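Side-chain contacts in Sam-dependent methyltransferases (PDB 4D7K), which catalyses the two successive S-adenosyl-L-methionine-dependent N-methylations that turn 8-amino-8-demethyl-D-riboflavin into the antibiotic roseoflavin: residues D236-L241 with A262-V267; V253-A258 with I283-I288; Q271-G274 with E278-L281. All coordinates share one frame; numbering follows the deposited sequence.

Along the chain, strand 230-234 leads into loop 236-241, strand 247-251 into loop 253-258, and this loop into helix 259-270; turn 271-274 then brings the chain to strand 280-285. Contact 1 closes from 236-241 onto the helix. The first two spans cross: contact 2 opens at 253-258, inside the span of contact 1, and closes beyond it at 283-288. Contact 3, a short closure at the turn, falls within the span of contact 2 and follows contact 1. Leu265 meets Trp257 and Leu254, joining contacts 1 and 2, while Leu266 packs on Leu281 of contact 3. Contacts 2 and 3 lie within the β-α-β unit 247-285; contact 1 joins its helix to the loop after strand 230-234.

Contact 1: residues D236-L241 with A262-V267; sequences DFFDVL and AVRLLV
The backbone N of Phe238, whose ring reaches Arg264 and Leu265, donates to Asp236 OD2 over 3.0 Å. The carboxylate oxygen is met from above its plane, and the same OD2 also lies at the edge of the Phe238 ring. This is an Asx turn, and it shapes the loop after strand 230-234. With CG anti to the carbonyl carbon (chi1 -67°), the ring of Phe238 extends to helix 259-270 and pushes its CE1 edge against the backbone, 3.4 Å from Leu265 N. Arg264 folds back at chi3 (-65°) and lays its guanidinium across one ring face, the two planes only 14° apart. Arg264 NH1 sits 3.6 Å from Phe238 CZ, offset toward the rim, while NH2 of the same arginine forms a salt bridge with Asp261 that helps hold the group in place. In this class I, Rossmann-like methyltransferase domain, Asp236 and Phe237 are predicted to bind S-adenosyl-L-methionine, so the contact ties a probable cofactor loop to the helix. Leu265 serves both aromatics: its CB approaches Phe238 CZ at 3.9 Å, and its CD1 lies 4.1 Å from Phe237 CB. Phe237 also packs on Trp257 and Val208.

Contact 2: residues V253-A258 with I283-I288; sequences VLEDWA and ILDSVI
Glu255, in the irregular loop, and Asp285, on strand 280-285, have the closest CA atoms of the two segments, 8.5 Å apart, so side chains alone bridge the gap. The loop connects strand 247-251 to helix 259-270 in a β-α-β crossover of the Rossmann-like domain, and strand 280-285 lies beside strand 247-251 in the parallel part of the sheet. Leu254 and Ile283 form the apolar half of the contact: their CD1 methyls meet at 4.4 Å, and Trp316 of helix 313-322 packs on both residues. The acidic half is tighter. Glu255, extended beyond CG, and Asp285, whose CG lies anti to its own N (chi1 -156°), advance from opposite directions. Their carboxylates are turned 54° against each other, and Glu255 OE2 comes within 3.0 Å of Asp285 OD1. This brings two acceptor oxygens together, with no hydrogen bond assigned between them. Neighbours hem the pair in, for both side chains touch His310 and Asp285 also packs on Trp316. Glu255 is further held through backbone bonding to Glu309, and Arg311 NH1 donates to Leu254 O. The same Asp285 OD1 also accepts from Ser286 N in a short, bent bond, met from above the carboxylate plane. Asp285 OD2 meets carbon instead, lying 3.7 Å from Glu255 CG.

Contact 3: residues Q271-G274 with E278-L281; sequences QAMG and EARL
Met273 makes the apolar contact almost alone, reaching over from the turn that follows helix 259-270 to the start of strand 280-285. Its CG lies beside the backbone N (chi1 -60°), the chain runs straight through chi2, and a bend at chi3 (53°) swings the CE methyl against the facing backbone. Met273 CE sits 3.7 Å from Ala279 CB, closing on the methyl group that Ala279 directs toward the turn. The sulfur makes a looser approach, Met273 SD to Leu281 CB 4.4 Å, so the thioether spans from Ala279 to the first residues of the strand. No hydrogen bond joins the two segments.

The same methyl also lies along polar backbone, Met273 CE being 3.4 Å from Ala279 O and 3.6 Å from Arg280 N. These are plain van der Waals contacts, and the hydrogen bonding of this stretch is made by other groups. Arg280 NH1 donates to Ala279 O over 3.2 Å, from well above the carbonyl plane (59° out of it), while the oxygen lies close to the guanidinium plane. NH1 and Met273 CE thus reach Ala279 O from nearly opposite sides. Charge pairing then holds the arginine: its NE forms a salt bridge with Glu341 OE2 of strand 337-344, and NH1 also donates to Pro277 O.

Around these atoms, Tyr248 of strand 247-251 and Phe325 of strand 325-333 both pack on Met273 and on Leu281, while backbone bonds link Arg280 to Asp246 and Tyr248, and Leu281 to Cys342. The methionine therefore fills the seam where the chain leaves helix 259-270 and enters the sheet as strand 280-285, between strands 247-251 and 337-344.

Contact 1: residues D236-L241 with A262-V267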
loop_
_atom_site.group_PDB
_atom_site.type_symbol
_atom_site.label_atom_id
_atom_site.label_comp_id
_atom_site.label_asym_id
_atom_site.label_seq_id
_atom_site.Cartn_x
_atom_site.Cartn_y
_atom_site.Cartn_z
ATOM N N ASP A 236 38.485 11.993 -0.694
ATOM C CA ASP A 236 38.387 10.580 -1.036
ATOM C C ASP A 236 38.678 9.717 0.188
ATOM O O ASP A 236 39.552 10.047 0.991
ATOM C CB ASP A 236 39.351 10.244 -2.176
ATOM C CG ASP A 236 39.260 8.797 -2.610
ATOM O OD1 ASP A 236 38.405 8.483 -3.466
ATOM O OD2 ASP A 236 40.047 7.973 -2.098
ATOM N N PHE A 237 37.941 8.617 0.325
ATOM C CA PHE A 237 38.059 7.734 1.486
ATOM C C PHE A 237 39.491 7.263 1.756
ATOM O O PHE A 237 39.940 7.256 2.899
ATOM C CB PHE A 237 37.153 6.511 1.315
ATOM C CG PHE A 237 35.693 6.796 1.536
ATOM C CD1 PHE A 237 35.284 7.975 2.134
ATOM C CD2 PHE A 237 34.731 5.875 1.153
ATOM C CE1 PHE A 237 33.940 8.234 2.340
ATOM C CE2 PHE A 237 33.388 6.127 1.356
ATOM C CZ PHE A 237 32.991 7.308 1.950
ATOM N N PHE A 238 40.204 6.881 0.701
ATOM C CA PHE A 238 41.531 6.286 0.844
ATOM C C PHE A 238 42.628 7.287 1.217
ATOM O O PHE A 238 43.799 6.919 1.315
ATOM C CB PHE A 238 41.921 5.570 -0.451
ATOM C CG PHE A 238 41.079 4.365 -0.754
ATOM C CD1 PHE A 238 41.439 3.117 -0.275
ATOM C CD2 PHE A 238 39.929 4.480 -1.517
ATOM C CE1 PHE A 238 40.670 2.003 -0.552
ATOM C CE2 PHE A 238 39.154 3.370 -1.798
ATOM C CZ PHE A 238 39.525 2.130 -1.314
ATOM N N ASP A 239 42.254 8.544 1.426
ATOM C CA ASP A 239 43.231 9.574 1.758
ATOM C C ASP A 239 43.000 10.177 3.141
ATOM O O ASP A 239 43.936 10.329 3.924
ATOM C CB ASP A 239 43.212 10.686 0.705
ATOM C CG ASP A 239 43.680 10.208 -0.655
ATOM O OD1 ASP A 239 44.904 10.234 -0.906
ATOM O OD2 ASP A 239 42.825 9.810 -1.474
ATOM N N VAL A 240 41.750 10.515 3.438
ATOM C CA VAL A 240 41.434 11.252 4.655
ATOM C C VAL A 240 41.063 10.352 5.833
ATOM O O VAL A 240 40.448 10.810 6.795
ATOM C CB VAL A 240 40.281 12.246 4.412
ATOM C CG1 VAL A 240 40.698 13.302 3.399
ATOM C CG2 VAL A 240 39.034 11.511 3.937
ATOM N N LEU A 241 41.438 9.077 5.764
ATOM C CA LEU A 241 41.178 8.156 6.869
ATOM C C LEU A 241 41.960 8.557 8.113
ATOM O O LEU A 241 43.187 8.614 8.087
ATOM C CB LEU A 241 41.531 6.719 6.482
ATOM C CG LEU A 241 40.494 5.912 5.705
ATOM C CD1 LEU A 241 40.988 4.491 5.485
ATOM C CD2 LEU A 241 39.164 5.909 6.431
ATOM N N ALA A 262 35.816 -3.079 -2.097
ATOM C CA ALA A 262 35.496 -3.113 -0.671
ATOM C C ALA A 262 36.681 -3.591 0.157
ATOM O O ALA A 262 36.964 -3.035 1.217
ATOM C CB ALA A 262 34.286 -4.002 -0.414
ATOM N N VAL A 263 37.368 -4.620 -0.333
ATOM C CA VAL A 263 38.530 -5.171 0.358
ATOM C C VAL A 263 39.613 -4.111 0.569
ATOM O O VAL A 263 40.141 -3.968 1.674
ATOM C CB VAL A 263 39.132 -6.370 -0.412
ATOM C CG1 VAL A 263 40.495 -6.741 0.152
ATOM C CG2 VAL A 263 38.192 -7.563 -0.358
ATOM N N ARG A 264 39.926 -3.366 -0.487
ATOM C CA ARG A 264 40.924 -2.302 -0.407
ATOM C C ARG A 264 40.581 -1.305 0.696
ATOM O O ARG A 264 41.440 -0.938 1.499
ATOM C CB ARG A 264 41.054 -1.579 -1.751
ATOM C CG ARG A 264 41.636 -2.442 -2.862
ATOM C CD ARG A 264 42.028 -1.623 -4.085
ATOM N NE ARG A 264 40.881 -1.007 -4.746
ATOM C CZ ARG A 264 40.640 0.301 -4.769
ATOM N NH1 ARG A 264 41.470 1.142 -4.168
ATOM N NH2 ARG A 264 39.570 0.769 -5.396
ATOM N N LEU A 265 39.320 -0.880 0.734
ATOM C CA LEU A 265 38.842 0.037 1.765
ATOM C C LEU A 265 38.968 -0.583 3.154
ATOM O O LEU A 265 39.382 0.076 4.107
ATOM C CB LEU A 265 37.390 0.435 1.496
ATOM C CG LEU A 265 36.723 1.332 2.538
ATOM C CD1 LEU A 265 37.485 2.639 2.694
ATOM C CD2 LEU A 265 35.275 1.598 2.164
ATOM N N LEU A 266 38.614 -1.857 3.260
ATOM C CA LEU A 266 38.693 -2.564 4.530
ATOM C C LEU A 266 40.141 -2.720 4.995
ATOM O O LEU A 266 40.424 -2.650 6.191
ATOM C CB LEU A 266 38.018 -3.930 4.412
ATOM C CG LEU A 266 36.502 -3.912 4.204
ATOM C CD1 LEU A 266 36.015 -5.274 3.739
ATOM C CD2 LEU A 266 35.790 -3.490 5.481
ATOM N N VAL A 267 41.051 -2.922 4.045
ATOM C CA VAL A 267 42.476 -3.043 4.348
ATOM C C VAL A 267 43.035 -1.713 4.855
ATOM O O VAL A 267 43.842 -1.679 5.786
ATOM C CB VAL A 267 43.286 -3.513 3.109
ATOM C CG1 VAL A 267 44.779 -3.369 3.344
ATOM C CG2 VAL A 267 42.952 -4.956 2.767
#

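Contact 2: residues V253-A258 with I283-I288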
loop_
_atom_site.group_PDB
_atom_site.type_symbol
_atom_site.label_atom_id
_atom_site.label_comp_id
_atom_site.label_asym_id
_atom_site.label_seq_id
_atom_site.Cartn_x
_atom_site.Cartn_y
_atom_site.Cartn_z
ATOM N N VAL A 253 27.521 1.542 3.095
ATOM C CA VAL A 253 28.568 1.976 2.181
ATOM C C VAL A 253 28.969 0.862 1.217
ATOM O O VAL A 253 28.962 1.045 -0.001
ATOM C CB VAL A 253 29.816 2.449 2.951
ATOM C CG1 VAL A 253 30.930 2.820 1.985
ATOM C CG2 VAL A 253 29.466 3.622 3.860
ATOM N N LEU A 254 29.305 -0.295 1.776
ATOM C CA LEU A 254 29.826 -1.411 0.997
ATOM C C LEU A 254 28.725 -2.158 0.250
ATOM O O LEU A 254 28.987 -3.161 -0.414
ATOM C CB LEU A 254 30.580 -2.374 1.911
ATOM C CG LEU A 254 31.554 -1.693 2.873
ATOM C CD1 LEU A 254 32.184 -2.706 3.816
ATOM C CD2 LEU A 254 32.619 -0.940 2.095
ATOM N N GLU A 255 27.497 -1.664 0.365
ATOM C CA GLU A 255 26.348 -2.288 -0.278
ATOM C C GLU A 255 26.448 -2.251 -1.803
ATOM O O GLU A 255 25.996 -3.174 -2.482
ATOM C CB GLU A 255 25.056 -1.607 0.178
ATOM C CG GLU A 255 24.727 -1.835 1.642
ATOM C CD GLU A 255 23.670 -0.882 2.158
ATOM O OE1 GLU A 255 23.482 0.186 1.538
ATOM O OE2 GLU A 255 23.027 -1.197 3.181
ATOM N N ASP A 256 27.041 -1.188 -2.336
ATOM C CA ASP A 256 27.161 -1.037 -3.782
ATOM C C ASP A 256 28.615 -1.046 -4.251
ATOM O O ASP A 256 28.894 -0.847 -5.434
ATOM C CB ASP A 256 26.469 0.251 -4.242
ATOM C CG ASP A 256 26.964 1.475 -3.500
ATOM O OD1 ASP A 256 27.471 1.322 -2.369
ATOM O OD2 ASP A 256 26.842 2.590 -4.047
ATOM N N TRP A 257 29.540 -1.277 -3.324
ATOM C CA TRP A 257 30.946 -1.435 -3.681
ATOM C C TRP A 257 31.226 -2.866 -4.125
ATOM O O TRP A 257 30.658 -3.815 -3.584
ATOM C CB TRP A 257 31.861 -1.071 -2.507
ATOM C CG TRP A 257 32.086 0.399 -2.327
ATOM C CD1 TRP A 257 31.160 1.391 -2.446
ATOM C CD2 TRP A 257 33.325 1.045 -2.005
ATOM N NE1 TRP A 257 31.742 2.614 -2.211
ATOM C CE2 TRP A 257 33.074 2.427 -1.939
ATOM C CE3 TRP A 257 34.624 0.585 -1.764
ATOM C CZ2 TRP A 257 34.068 3.356 -1.644
ATOM C CZ3 TRP A 257 35.612 1.509 -1.471
ATOM C CH2 TRP A 257 35.329 2.878 -1.412
ATOM N N ALA A 258 32.101 -3.018 -5.113
ATOM C CA ALA A 258 32.509 -4.341 -5.565
ATOM C C ALA A 258 33.378 -5.010 -4.506
ATOM O O ALA A 258 33.834 -4.355 -3.570
ATOM C CB ALA A 258 33.249 -4.248 -6.887
ATOM N N ILE A 283 30.222 -2.550 11.415
ATOM C CA ILE A 283 29.499 -2.413 10.159
ATOM C C ILE A 283 27.996 -2.516 10.393
ATOM O O ILE A 283 27.489 -3.529 10.869
ATOM C CB ILE A 283 29.936 -3.468 9.129
ATOM C CG1 ILE A 283 31.448 -3.396 8.908
ATOM C CG2 ILE A 283 29.208 -3.252 7.810
ATOM C CD1 ILE A 283 31.961 -4.349 7.850
ATOM N N LEU A 284 27.292 -1.443 10.059
ATOM C CA LEU A 284 25.855 -1.376 10.263
ATOM C C LEU A 284 25.143 -1.709 8.956
ATOM O O LEU A 284 25.300 -1.010 7.958
ATOM C CB LEU A 284 25.448 0.010 10.776
ATOM C CG LEU A 284 25.613 0.325 12.271
ATOM C CD1 LEU A 284 27.030 0.096 12.768
ATOM C CD2 LEU A 284 25.190 1.755 12.559
ATOM N N ASP A 285 24.369 -2.788 8.964
ATOM C CA ASP A 285 23.717 -3.255 7.750
ATOM C C ASP A 285 22.623 -4.264 8.075
ATOM O O ASP A 285 22.463 -4.674 9.225
ATOM C CB ASP A 285 24.746 -3.884 6.801
ATOM C CG ASP A 285 24.302 -3.863 5.345
ATOM O OD1 ASP A 285 23.127 -3.539 5.072
ATOM O OD2 ASP A 285 25.134 -4.181 4.468
ATOM N N SER A 286 21.864 -4.647 7.055
ATOM C CA SER A 286 20.954 -5.775 7.160
ATOM C C SER A 286 21.685 -7.022 6.674
ATOM O O SER A 286 22.276 -7.019 5.594
ATOM C CB SER A 286 19.683 -5.534 6.347
ATOM O OG SER A 286 18.786 -6.623 6.469
ATOM N N VAL A 287 21.658 -8.081 7.472
ATOM C CA VAL A 287 22.410 -9.285 7.144
ATOM C C VAL A 287 21.483 -10.417 6.720
ATOM O O VAL A 287 20.650 -10.881 7.503
ATOM C CB VAL A 287 23.279 -9.736 8.333
ATOM C CG1 VAL A 287 24.024 -11.021 8.003
ATOM C CG2 VAL A 287 24.254 -8.634 8.714
ATOM N N ILE A 288 21.629 -10.845 5.469
ATOM C CA ILE A 288 20.829 -11.932 4.915
ATOM C C ILE A 288 20.971 -13.189 5.759
ATOM O O ILE A 288 22.082 -13.653 6.010
ATOM C CB ILE A 288 21.230 -12.253 3.459
ATOM C CG1 ILE A 288 21.082 -11.014 2.567
ATOM C CG2 ILE A 288 20.402 -13.415 2.921
ATOM C CD1 ILE A 288 19.649 -10.581 2.370
#

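Contact 3: residues Q271-G274 with E278-L281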
loop_
_atom_site.group_PDB
_atom_site.type_symbol
_atom_site.label_atom_id
_atom_site.label_comp_id
_atom_site.label_asym_id
_atom_site.label_seq_id
_atom_site.Cartn_x
_atom_site.Cartn_y
_atom_site.Cartn_z
ATOM N N GLN A 271 44.699 -0.943 8.768
ATOM C CA GLN A 271 46.014 -0.433 9.139
ATOM C C GLN A 271 45.923 0.918 9.848
ATOM O O GLN A 271 46.922 1.426 10.353
ATOM C CB GLN A 271 46.920 -0.331 7.905
ATOM C CG GLN A 271 46.362 0.503 6.763
ATOM C CD GLN A 271 47.252 0.468 5.532
ATOM O OE1 GLN A 271 47.026 1.200 4.568
ATOM N NE2 GLN A 271 48.269 -0.388 5.560
ATOM N N ALA A 272 44.724 1.490 9.891
ATOM C CA ALA A 272 44.498 2.752 10.591
ATOM C C ALA A 272 44.100 2.515 12.048
ATOM O O ALA A 272 44.120 3.434 12.867
ATOM C CB ALA A 272 43.431 3.572 9.876
ATOM N N MET A 273 43.741 1.274 12.361
ATOM C CA MET A 273 43.300 0.912 13.703
ATOM C C MET A 273 44.476 0.610 14.625
ATOM O O MET A 273 44.335 0.616 15.847
ATOM C CB MET A 273 42.367 -0.300 13.651
ATOM C CG MET A 273 41.112 -0.084 12.836
ATOM S SD MET A 273 40.078 -1.558 12.782
ATOM C CE MET A 273 39.907 -1.915 14.528
ATOM N N GLY A 274 45.634 0.339 14.032
ATOM C CA GLY A 274 46.811 -0.020 14.802
ATOM C C GLY A 274 46.727 -1.448 15.302
ATOM O O GLY A 274 46.276 -2.338 14.580
ATOM N N GLU A 278 41.238 -3.575 21.686
ATOM C CA GLU A 278 39.825 -3.246 21.865
ATOM C C GLU A 278 39.243 -2.415 20.723
ATOM O O GLU A 278 38.036 -2.172 20.681
ATOM C CB GLU A 278 39.614 -2.511 23.189
ATOM C CG GLU A 278 39.828 -3.381 24.413
ATOM C CD GLU A 278 39.369 -2.706 25.687
ATOM O OE1 GLU A 278 38.608 -1.720 25.590
ATOM O OE2 GLU A 278 39.769 -3.158 26.780
ATOM N N ALA A 279 40.094 -1.980 19.801
ATOM C CA ALA A 279 39.629 -1.212 18.650
ATOM C C ALA A 279 38.732 -2.077 17.771
ATOM O O ALA A 279 39.046 -3.236 17.504
ATOM C CB ALA A 279 40.806 -0.672 17.854
ATOM N N ARG A 280 37.612 -1.516 17.330
ATOM C CA ARG A 280 36.659 -2.272 16.526
ATOM C C ARG A 280 36.265 -1.565 15.236
ATOM O O ARG A 280 36.272 -0.336 15.149
ATOM C CB ARG A 280 35.390 -2.567 17.332
ATOM C CG ARG A 280 35.589 -3.488 18.522
ATOM C CD ARG A 280 35.858 -4.916 18.089
ATOM N NE ARG A 280 35.949 -5.816 19.234
ATOM C CZ ARG A 280 37.082 -6.144 19.847
ATOM N NH1 ARG A 280 38.240 -5.651 19.429
ATOM N NH2 ARG A 280 37.057 -6.970 20.882
ATOM N N LEU A 281 35.931 -2.371 14.235
ATOM C CA LEU A 281 35.234 -1.899 13.049
ATOM C C LEU A 281 33.785 -2.353 13.161
ATOM O O LEU A 281 33.513 -3.549 13.224
ATOM C CB LEU A 281 35.878 -2.439 11.770
ATOM C CG LEU A 281 35.097 -2.262 10.464
ATOM C CD1 LEU A 281 34.807 -0.794 10.186
ATOM C CD2 LEU A 281 35.860 -2.884 9.305
#